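Local coordinates for putative beta-glucosidase (Bifidobacterium adolescentis, PDB 5WAB), which hydrolyses terminal beta-glucosidic linkages as a member of glycoside hydrolase family 3, at residues Ala566-Thr571 with Val646-Ser651; Pro377-Asp382 with Met406-Pro411; Arg174-Ile179 with Asn211-Thr216. All blocks are in the same frame, centred on the assembly; numbering follows the deposited sequence.

Interaction 1 (Ala566-Thr571 with Val646-Ser651); sequences AHVTAT and VEVGTS
Strand 566-571 carries Val568 and Ala570 over Val646 and Val648 of strand 646-648, the two axes coming within 9.5 Å and their N-to-C directions 22° apart, roughly parallel, with no hydrogen bond between them. The separation is that of stacked sheets rather than of neighbouring strands: the CA atoms of Val568 and Val646 stand 8.3 Å apart. Val568 bridges the gap with both methyls. With chi1 at -172°, CG1 lies anti to the backbone N and meets Val648 CG2 at 4.0 Å, while CG2, beside that N, reaches Val646 CG1 at 3.9 Å. In each pair the valines pass side by side, pointing opposite ways, so flank meets flank. Ala570 CB lies farther from Val648 CG1, at 4.4 Å. Such facing of two antiparallel sheets is the beta sandwich of the fibronectin type III-like domain. Strand 566-574 lies between strands 551-560 and 615-622 in one sheet, as the backbone hydrogen bonds of Thr569 with Asn557 and of Val568 with Phe620 testify; strand 642-648 is an inner strand of the other. The strand alternation sorts the chemistry: the CB of Thr569 points away from strand 646-648, and Glu647, between the two valines, sends OE1 to a hydrogen bond with His600 ND1. Val556 touches both Ala570 and Val648, after which the chain changes direction at Gly649 and Thr650.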
loop_
_atom_site.group_PDB
_atom_site.type_symbol
_atom_site.label_atom_id
_atom_site.label_comp_id
_atom_site.label_asym_id
_atom_site.label_seq_id
_atom_site.Cartn_x
_atom_site.Cartn_y
_atom_site.Cartn_z
ATOM N N ALA A 566 -17.634 -20.359 2.864
ATOM C CA ALA A 566 -17.002 -21.456 2.157
ATOM C C ALA A 566 -15.562 -21.586 2.633
ATOM O O ALA A 566 -15.027 -20.712 3.321
ATOM C CB ALA A 566 -17.059 -21.246 0.640
ATOM N N HIS A 567 -14.932 -22.692 2.250
ATOM C CA HIS A 567 -13.565 -22.982 2.649
ATOM C C HIS A 567 -12.818 -23.564 1.462
ATOM O O HIS A 567 -13.329 -24.447 0.770
ATOM C CB HIS A 567 -13.528 -23.952 3.835
ATOM C CG HIS A 567 -12.147 -24.277 4.305
ATOM N ND1 HIS A 567 -11.537 -25.484 4.035
ATOM C CD2 HIS A 567 -11.249 -23.550 5.009
ATOM C CE1 HIS A 567 -10.325 -25.488 4.561
ATOM N NE2 HIS A 567 -10.125 -24.325 5.158
ATOM N N VAL A 568 -11.591 -23.102 1.254
ATOM C CA VAL A 568 -10.800 -23.473 0.087
ATOM C C VAL A 568 -9.619 -24.314 0.529
ATOM O O VAL A 568 -8.937 -23.985 1.504
ATOM C CB VAL A 568 -10.306 -22.239 -0.679
ATOM C CG1 VAL A 568 -9.654 -22.676 -1.978
ATOM C CG2 VAL A 568 -11.462 -21.320 -0.954
ATOM N N THR A 569 -9.362 -25.387 -0.203
ATOM C CA THR A 569 -8.222 -26.241 0.078
ATOM C C THR A 569 -7.497 -26.499 -1.232
ATOM O O THR A 569 -8.147 -26.814 -2.233
ATOM C CB THR A 569 -8.732 -27.532 0.713
ATOM O OG1 THR A 569 -9.682 -27.168 1.723
ATOM C CG2 THR A 569 -7.579 -28.373 1.355
ATOM N N ALA A 570 -6.170 -26.352 -1.237
ATOM C CA ALA A 570 -5.380 -26.547 -2.447
ATOM C C ALA A 570 -3.958 -26.973 -2.097
ATOM O O ALA A 570 -3.458 -26.692 -1.006
ATOM C CB ALA A 570 -5.352 -25.272 -3.288
ATOM N N THR A 571 -3.298 -27.623 -3.060
ATOM C CA THR A 571 -1.899 -28.026 -2.939
ATOM C C THR A 571 -1.070 -27.318 -4.000
ATOM O O THR A 571 -1.419 -27.341 -5.186
ATOM C CB THR A 571 -1.719 -29.536 -3.118
ATOM O OG1 THR A 571 -2.449 -30.245 -2.113
ATOM C CG2 THR A 571 -0.232 -29.897 -3.001
ATOM N N VAL A 646 -15.301 -19.665 -7.098
ATOM C CA VAL A 646 -14.037 -19.475 -6.400
ATOM C C VAL A 646 -12.918 -19.844 -7.363
ATOM O O VAL A 646 -12.886 -20.964 -7.887
ATOM C CB VAL A 646 -13.968 -20.316 -5.118
ATOM C CG1 VAL A 646 -12.635 -20.112 -4.433
ATOM C CG2 VAL A 646 -15.108 -19.944 -4.188
ATOM N N GLU A 647 -12.021 -18.896 -7.623
ATOM C CA GLU A 647 -10.897 -19.091 -8.525
ATOM C C GLU A 647 -9.606 -19.182 -7.724
ATOM O O GLU A 647 -9.369 -18.378 -6.817
ATOM C CB GLU A 647 -10.802 -17.949 -9.541
ATOM C CG GLU A 647 -12.058 -17.773 -10.383
ATOM C CD GLU A 647 -12.054 -16.482 -11.180
ATOM O OE1 GLU A 647 -11.283 -15.564 -10.824
ATOM O OE2 GLU A 647 -12.835 -16.379 -12.153
ATOM N N VAL A 648 -8.763 -20.147 -8.074
ATOM C CA VAL A 648 -7.474 -20.349 -7.426
ATOM C C VAL A 648 -6.398 -20.268 -8.496
ATOM O O VAL A 648 -6.505 -20.917 -9.543
ATOM C CB VAL A 648 -7.412 -21.697 -6.683
ATOM C CG1 VAL A 648 -6.077 -21.851 -5.973
ATOM C CG2 VAL A 648 -8.564 -21.814 -5.700
ATOM N N GLY A 649 -5.380 -19.463 -8.246
ATOM C CA GLY A 649 -4.328 -19.300 -9.223
ATOM C C GLY A 649 -3.143 -18.551 -8.665
ATOM O O GLY A 649 -2.982 -18.415 -7.450
ATOM N N THR A 650 -2.296 -18.080 -9.578
ATOM C CA THR A 650 -1.094 -17.344 -9.210
ATOM C C THR A 650 -1.101 -15.931 -9.775
ATOM O O THR A 650 -0.079 -15.237 -9.706
ATOM C CB THR A 650 0.149 -18.106 -9.671
ATOM O OG1 THR A 650 0.056 -18.365 -11.073
ATOM C CG2 THR A 650 0.237 -19.430 -8.934
ATOM N N SER A 651 -2.239 -15.484 -10.298
ATOM C CA SER A 651 -2.411 -14.198 -10.956
ATOM C C SER A 651 -3.899 -13.994 -11.194
ATOM O O SER A 651 -4.662 -14.959 -11.274
ATOM C CB SER A 651 -1.629 -14.141 -12.272
ATOM O OG SER A 651 -1.911 -12.970 -13.010
#

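Interaction 2 (Pro377-Asp382 with Met406-Pro411); sequences PGFTLD and MFLGLP
Phe379 holds CG between its backbone N and carbonyl carbon (chi1 56°), a setting that brings the ring toward strand 406-409, where Leu408, with CG beside its own backbone N (chi1 -48°), extends CD2 to meet it. The two side chains cross at about a right angle, and Leu408 CD2 comes obliquely to the ring, 3.5 Å from Phe379 CE2. A second contact lies in the ring plane: the carbonyl oxygen of Phe407 stands at the edge, 3.3 Å from Phe379 CZ, where the slightly positive rim of an aromatic ring suits an oxygen. With an alanine at Phe379 the ring would be lost, which is likely to leave Leu408 CD2 without its apolar partner and Phe407 O without the ring edge beside it, opening a gap between loop and strand. Farther along, Leu381 O rests 3.3 Å from Pro411 CB. Leu381 CB lies 4.2 Å from Pro411 CB, so the loop is met by the proline ring just past the strand end. On the loop itself Thr380 OG1 donates to Asp382 OD1, approaching from above the carboxylate plane, 38° out of it; Lys429 NZ bonds to Thr380 OG1 as well. Residues 377-382 follow edge strand 373-376 and lead into helix 388-399, part of the crossover back to strand 403-409, which runs between strands 334-337 and 444-449 of the six-stranded mixed sheet in the C-terminal alpha/beta domain of the glycoside hydrolase family 3 fold. Helix 428-438 packs against the contact, its Gln430 touching both Phe379 and Leu408 and its Leu433 lying on Phe379.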
loop_
_atom_site.group_PDB
_atom_site.type_symbol
_atom_site.label_atom_id
_atom_site.label_comp_id
_atom_site.label_asym_id
_atom_site.label_seq_id
_atom_site.Cartn_x
_atom_site.Cartn_y
_atom_site.Cartn_z
ATOM N N PRO A 377 27.736 5.124 -17.695
ATOM C CA PRO A 377 26.509 5.797 -17.230
ATOM C C PRO A 377 25.405 5.786 -18.271
ATOM O O PRO A 377 24.235 5.584 -17.929
ATOM C CB PRO A 377 26.987 7.223 -16.916
ATOM C CG PRO A 377 28.472 7.107 -16.744
ATOM C CD PRO A 377 28.905 6.018 -17.674
ATOM N N GLY A 378 25.750 5.981 -19.537
ATOM C CA GLY A 378 24.765 5.988 -20.614
ATOM C C GLY A 378 23.923 7.232 -20.700
ATOM O O GLY A 378 23.771 7.808 -21.781
ATOM N N PHE A 379 23.371 7.673 -19.575
ATOM C CA PHE A 379 22.494 8.832 -19.546
ATOM C C PHE A 379 22.632 9.507 -18.189
ATOM O O PHE A 379 23.233 8.965 -17.259
ATOM C CB PHE A 379 21.041 8.437 -19.833
ATOM C CG PHE A 379 20.506 7.379 -18.905
ATOM C CD1 PHE A 379 19.842 7.725 -17.739
ATOM C CD2 PHE A 379 20.670 6.035 -19.198
ATOM C CE1 PHE A 379 19.351 6.752 -16.887
ATOM C CE2 PHE A 379 20.183 5.058 -18.347
ATOM C CZ PHE A 379 19.524 5.417 -17.193
ATOM N N THR A 380 22.073 10.704 -18.088
ATOM C CA THR A 380 22.064 11.445 -16.837
ATOM C C THR A 380 20.677 11.411 -16.207
ATOM O O THR A 380 19.666 11.197 -16.879
ATOM C CB THR A 380 22.514 12.888 -17.069
ATOM O OG1 THR A 380 21.723 13.473 -18.110
ATOM C CG2 THR A 380 23.976 12.918 -17.473
ATOM N N LEU A 381 20.644 11.603 -14.885
ATOM C CA LEU A 381 19.396 11.569 -14.132
ATOM C C LEU A 381 18.697 12.920 -14.090
ATOM O O LEU A 381 17.987 13.219 -13.123
ATOM C CB LEU A 381 19.652 11.047 -12.718
ATOM C CG LEU A 381 20.232 9.629 -12.646
ATOM C CD1 LEU A 381 20.365 9.149 -11.203
ATOM C CD2 LEU A 381 19.402 8.655 -13.469
ATOM N N ASP A 382 18.879 13.741 -15.111
ATOM C CA ASP A 382 18.270 15.056 -15.211
ATOM C C ASP A 382 17.405 15.126 -16.463
ATOM O O ASP A 382 17.302 14.168 -17.234
ATOM C CB ASP A 382 19.333 16.158 -15.216
ATOM C CG ASP A 382 20.456 15.893 -16.198
ATOM O OD1 ASP A 382 20.201 15.318 -17.279
ATOM O OD2 ASP A 382 21.603 16.275 -15.884
ATOM N N MET A 406 21.049 -3.208 -17.777
ATOM C CA MET A 406 20.732 -1.802 -17.982
ATOM C C MET A 406 19.712 -1.351 -16.950
ATOM O O MET A 406 18.630 -1.937 -16.842
ATOM C CB MET A 406 20.185 -1.555 -19.382
ATOM C CG MET A 406 20.034 -0.085 -19.689
ATOM S SD MET A 406 19.688 0.162 -21.423
ATOM C CE MET A 406 21.080 -0.714 -22.124
ATOM N N PHE A 407 20.052 -0.297 -16.213
ATOM C CA PHE A 407 19.220 0.201 -15.120
ATOM C C PHE A 407 18.515 1.473 -15.576
ATOM O O PHE A 407 19.154 2.511 -15.778
ATOM C CB PHE A 407 20.067 0.437 -13.874
ATOM C CG PHE A 407 20.520 -0.833 -13.208
ATOM C CD1 PHE A 407 21.514 -1.615 -13.779
ATOM C CD2 PHE A 407 19.957 -1.244 -12.017
ATOM C CE1 PHE A 407 21.936 -2.781 -13.177
ATOM C CE2 PHE A 407 20.376 -2.415 -11.404
ATOM C CZ PHE A 407 21.363 -3.182 -11.986
ATOM N N LEU A 408 17.202 1.387 -15.745
ATOM C CA LEU A 408 16.381 2.485 -16.225
ATOM C C LEU A 408 15.327 2.841 -15.179
ATOM O O LEU A 408 15.172 2.163 -14.157
ATOM C CB LEU A 408 15.726 2.104 -17.551
ATOM C CG LEU A 408 16.703 1.508 -18.564
ATOM C CD1 LEU A 408 15.974 0.986 -19.801
ATOM C CD2 LEU A 408 17.764 2.538 -18.936
ATOM N N GLY A 409 14.577 3.898 -15.451
ATOM C CA GLY A 409 13.507 4.265 -14.559
ATOM C C GLY A 409 13.356 5.768 -14.452
ATOM O O GLY A 409 13.832 6.524 -15.299
ATOM N N LEU A 410 12.675 6.183 -13.383
ATOM C CA LEU A 410 12.298 7.572 -13.188
ATOM C C LEU A 410 13.309 8.266 -12.293
ATOM O O LEU A 410 13.571 7.775 -11.186
ATOM C CB LEU A 410 10.915 7.651 -12.558
ATOM C CG LEU A 410 9.786 6.933 -13.288
ATOM C CD1 LEU A 410 8.497 7.044 -12.481
ATOM C CD2 LEU A 410 9.610 7.506 -14.678
ATOM N N PRO A 411 13.919 9.366 -12.719
ATOM C CA PRO A 411 14.693 10.187 -11.787
ATOM C C PRO A 411 13.755 10.888 -10.817
ATOM O O PRO A 411 12.536 10.893 -10.988
ATOM C CB PRO A 411 15.419 11.188 -12.691
ATOM C CG PRO A 411 15.259 10.659 -14.072
ATOM C CD PRO A 411 13.977 9.902 -14.086
#

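Interaction 3 (Arg174-Ile179 with Asn211-Thr216); sequences RALREI and NRWLLT
The guanidinium of Arg177 and the indole of Trp213 stand almost perpendicular, their planes 88° apart, and each meets the other obliquely, so the pair is not a stack. Arg177 NH2 lies 4.0 Å from Trp213 CZ2, and Leu176 CD1, likewise oblique to the indole, is 4.1 Å from Trp213 CH2. The benzene part of the tryptophan thus receives one methyl and one charged group from successive residues of helix 173-180. A bend at chi2 (-72°) turns the Arg177 chain toward helix 212-222, where Val218 touches both Arg177 and Trp213. Asn211 caps the start of that helix: its OD1 accepts from Leu214 N at 3.2 Å, with the donor above the carbonyl plane. Two nitrogens of Arg174, NE at 3.1 Å and NH2 at 3.3 Å, grip Glu178 OE2 from one face of its carboxylate. Both helices belong to the TIM-barrel-type N-terminal domain. The salt bridge of Arg177 NH1 with Glu222 of helix 212-222 probably offsets the charge of the arginine, and the cation-pi contact with Trp630 gives the guanidinium a further favourable neighbour, which leaves the touch on Trp213 chiefly one of van der Waals packing between the helices.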
loop_
_atom_site.group_PDB
_atom_site.type_symbol
_atom_site.label_atom_id
_atom_site.label_comp_id
_atom_site.label_asym_id
_atom_site.label_seq_id
_atom_site.Cartn_x
_atom_site.Cartn_y
_atom_site.Cartn_z
ATOM N N ARG A 174 -21.277 2.970 -2.210
ATOM C CA ARG A 174 -20.708 1.667 -2.553
ATOM C C ARG A 174 -19.202 1.753 -2.753
ATOM O O ARG A 174 -18.448 0.928 -2.225
ATOM C CB ARG A 174 -21.368 1.102 -3.810
ATOM C CG ARG A 174 -22.610 0.287 -3.558
ATOM C CD ARG A 174 -22.947 -0.566 -4.771
ATOM N NE ARG A 174 -21.974 -1.631 -5.018
ATOM C CZ ARG A 174 -21.821 -2.247 -6.190
ATOM N NH1 ARG A 174 -22.572 -1.901 -7.227
ATOM N NH2 ARG A 174 -20.913 -3.205 -6.335
ATOM N N ALA A 175 -18.744 2.741 -3.524
ATOM C CA ALA A 175 -17.315 2.844 -3.793
ATOM C C ALA A 175 -16.537 3.147 -2.519
ATOM O O ALA A 175 -15.449 2.598 -2.306
ATOM C CB ALA A 175 -17.055 3.900 -4.869
ATOM N N LEU A 176 -17.091 3.996 -1.647
ATOM C CA LEU A 176 -16.465 4.240 -0.349
ATOM C C LEU A 176 -16.397 2.958 0.473
ATOM O O LEU A 176 -15.343 2.610 1.016
ATOM C CB LEU A 176 -17.238 5.322 0.408
ATOM C CG LEU A 176 -16.958 6.784 0.069
ATOM C CD1 LEU A 176 -17.947 7.662 0.779
ATOM C CD2 LEU A 176 -15.533 7.170 0.449
ATOM N N ARG A 177 -17.515 2.231 0.559
ATOM C CA ARG A 177 -17.577 1.049 1.411
ATOM C C ARG A 177 -16.746 -0.106 0.859
ATOM O O ARG A 177 -16.171 -0.878 1.633
ATOM C CB ARG A 177 -19.030 0.611 1.586
ATOM C CG ARG A 177 -19.899 1.604 2.326
ATOM C CD ARG A 177 -19.546 1.629 3.786
ATOM N NE ARG A 177 -20.481 2.445 4.551
ATOM C CZ ARG A 177 -20.501 2.500 5.878
ATOM N NH1 ARG A 177 -19.636 1.780 6.582
ATOM N NH2 ARG A 177 -21.390 3.264 6.498
ATOM N N GLU A 178 -16.679 -0.260 -0.464
ATOM C CA GLU A 178 -16.021 -1.429 -1.040
ATOM C C GLU A 178 -14.585 -1.176 -1.479
ATOM O O GLU A 178 -13.795 -2.127 -1.530
ATOM C CB GLU A 178 -16.815 -1.968 -2.236
ATOM C CG GLU A 178 -18.220 -2.451 -1.909
ATOM C CD GLU A 178 -18.849 -3.228 -3.050
ATOM O OE1 GLU A 178 -18.095 -3.800 -3.863
ATOM O OE2 GLU A 178 -20.096 -3.247 -3.146
ATOM N N ILE A 179 -14.219 0.063 -1.820
ATOM C CA ILE A 179 -12.893 0.372 -2.361
ATOM C C ILE A 179 -12.024 1.101 -1.339
ATOM O O ILE A 179 -10.944 0.630 -0.982
ATOM C CB ILE A 179 -12.993 1.172 -3.679
ATOM C CG1 ILE A 179 -13.870 0.443 -4.707
ATOM C CG2 ILE A 179 -11.602 1.452 -4.223
ATOM C CD1 ILE A 179 -13.374 -0.931 -5.107
ATOM N N ASN A 211 -15.388 15.771 9.462
ATOM C CA ASN A 211 -16.410 14.844 8.988
ATOM C C ASN A 211 -16.796 13.929 10.147
ATOM O O ASN A 211 -16.115 12.936 10.419
ATOM C CB ASN A 211 -15.878 14.053 7.794
ATOM C CG ASN A 211 -16.972 13.382 6.988
ATOM O OD1 ASN A 211 -18.052 13.084 7.503
ATOM N ND2 ASN A 211 -16.683 13.116 5.716
ATOM N N ARG A 212 -17.892 14.260 10.829
ATOM C CA ARG A 212 -18.307 13.451 11.971
ATOM C C ARG A 212 -18.756 12.061 11.534
ATOM O O ARG A 212 -18.504 11.072 12.234
ATOM C CB ARG A 212 -19.429 14.149 12.741
ATOM C CG ARG A 212 -19.906 13.364 13.943
ATOM C CD ARG A 212 -20.805 14.198 14.826
ATOM N NE ARG A 212 -21.355 13.408 15.919
ATOM C CZ ARG A 212 -20.720 13.178 17.069
ATOM N NH1 ARG A 212 -19.506 13.678 17.279
ATOM N NH2 ARG A 212 -21.298 12.447 18.016
ATOM N N TRP A 213 -19.429 11.968 10.387
ATOM C CA TRP A 213 -19.802 10.660 9.865
ATOM C C TRP A 213 -18.574 9.784 9.673
ATOM O O TRP A 213 -18.574 8.606 10.047
ATOM C CB TRP A 213 -20.565 10.815 8.551
ATOM C CG TRP A 213 -20.846 9.514 7.875
ATOM C CD1 TRP A 213 -21.825 8.621 8.199
ATOM C CD2 TRP A 213 -20.148 8.957 6.755
ATOM N NE1 TRP A 213 -21.780 7.543 7.351
ATOM C CE2 TRP A 213 -20.761 7.728 6.452
ATOM C CE3 TRP A 213 -19.068 9.382 5.978
ATOM C CZ2 TRP A 213 -20.326 6.916 5.405
ATOM C CZ3 TRP A 213 -18.639 8.575 4.939
ATOM C CH2 TRP A 213 -19.264 7.356 4.665
ATOM N N LEU A 214 -17.510 10.352 9.113
ATOM C CA LEU A 214 -16.309 9.572 8.854
ATOM C C LEU A 214 -15.604 9.208 10.157
ATOM O O LEU A 214 -15.358 8.028 10.433
ATOM C CB LEU A 214 -15.380 10.359 7.923
ATOM C CG LEU A 214 -14.118 9.650 7.438
ATOM C CD1 LEU A 214 -14.487 8.512 6.492
ATOM C CD2 LEU A 214 -13.179 10.639 6.756
ATOM N N LEU A 215 -15.300 10.213 10.987
ATOM C CA LEU A 215 -14.456 10.016 12.160
ATOM C C LEU A 215 -15.194 9.400 13.344
ATOM O O LEU A 215 -14.540 8.874 14.252
ATOM C CB LEU A 215 -13.840 11.347 12.589
ATOM C CG LEU A 215 -12.985 12.121 11.582
ATOM C CD1 LEU A 215 -12.351 13.349 12.244
ATOM C CD2 LEU A 215 -11.916 11.219 10.982
ATOM N N THR A 216 -16.527 9.455 13.370
ATOM C CA THR A 216 -17.275 8.964 14.521
ATOM C C THR A 216 -18.287 7.899 14.127
ATOM O O THR A 216 -18.224 6.784 14.653
ATOM C CB THR A 216 -17.973 10.128 15.240
ATOM O OG1 THR A 216 -16.996 11.087 15.660
ATOM C CG2 THR A 216 -18.729 9.621 16.475
#

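No secondary-structure element is shared: interaction 3 joins two helices of the N-terminal barrel-type domain, interaction 2 a loop and a strand of the C-terminal alpha/beta domain, and interaction 1 two sheets of the fibronectin-like domain. Their centres lie about 31 to about 42 Å apart. Interaction 1 is fully buried and purely aliphatic; interaction 2 is largely buried but mixes apolar groups with carbonyl oxygens, next to the exposed Asp382; interaction 3, the smallest at 120 Å², includes the partly exposed Trp213 and a charged group. Interactions 2 and 3 fall on opposite sides of the chain's centre. Interaction 3 also borders the fibronectin-like domain, because Arg177 and Glu178 meet Trp630 of strand 628-631.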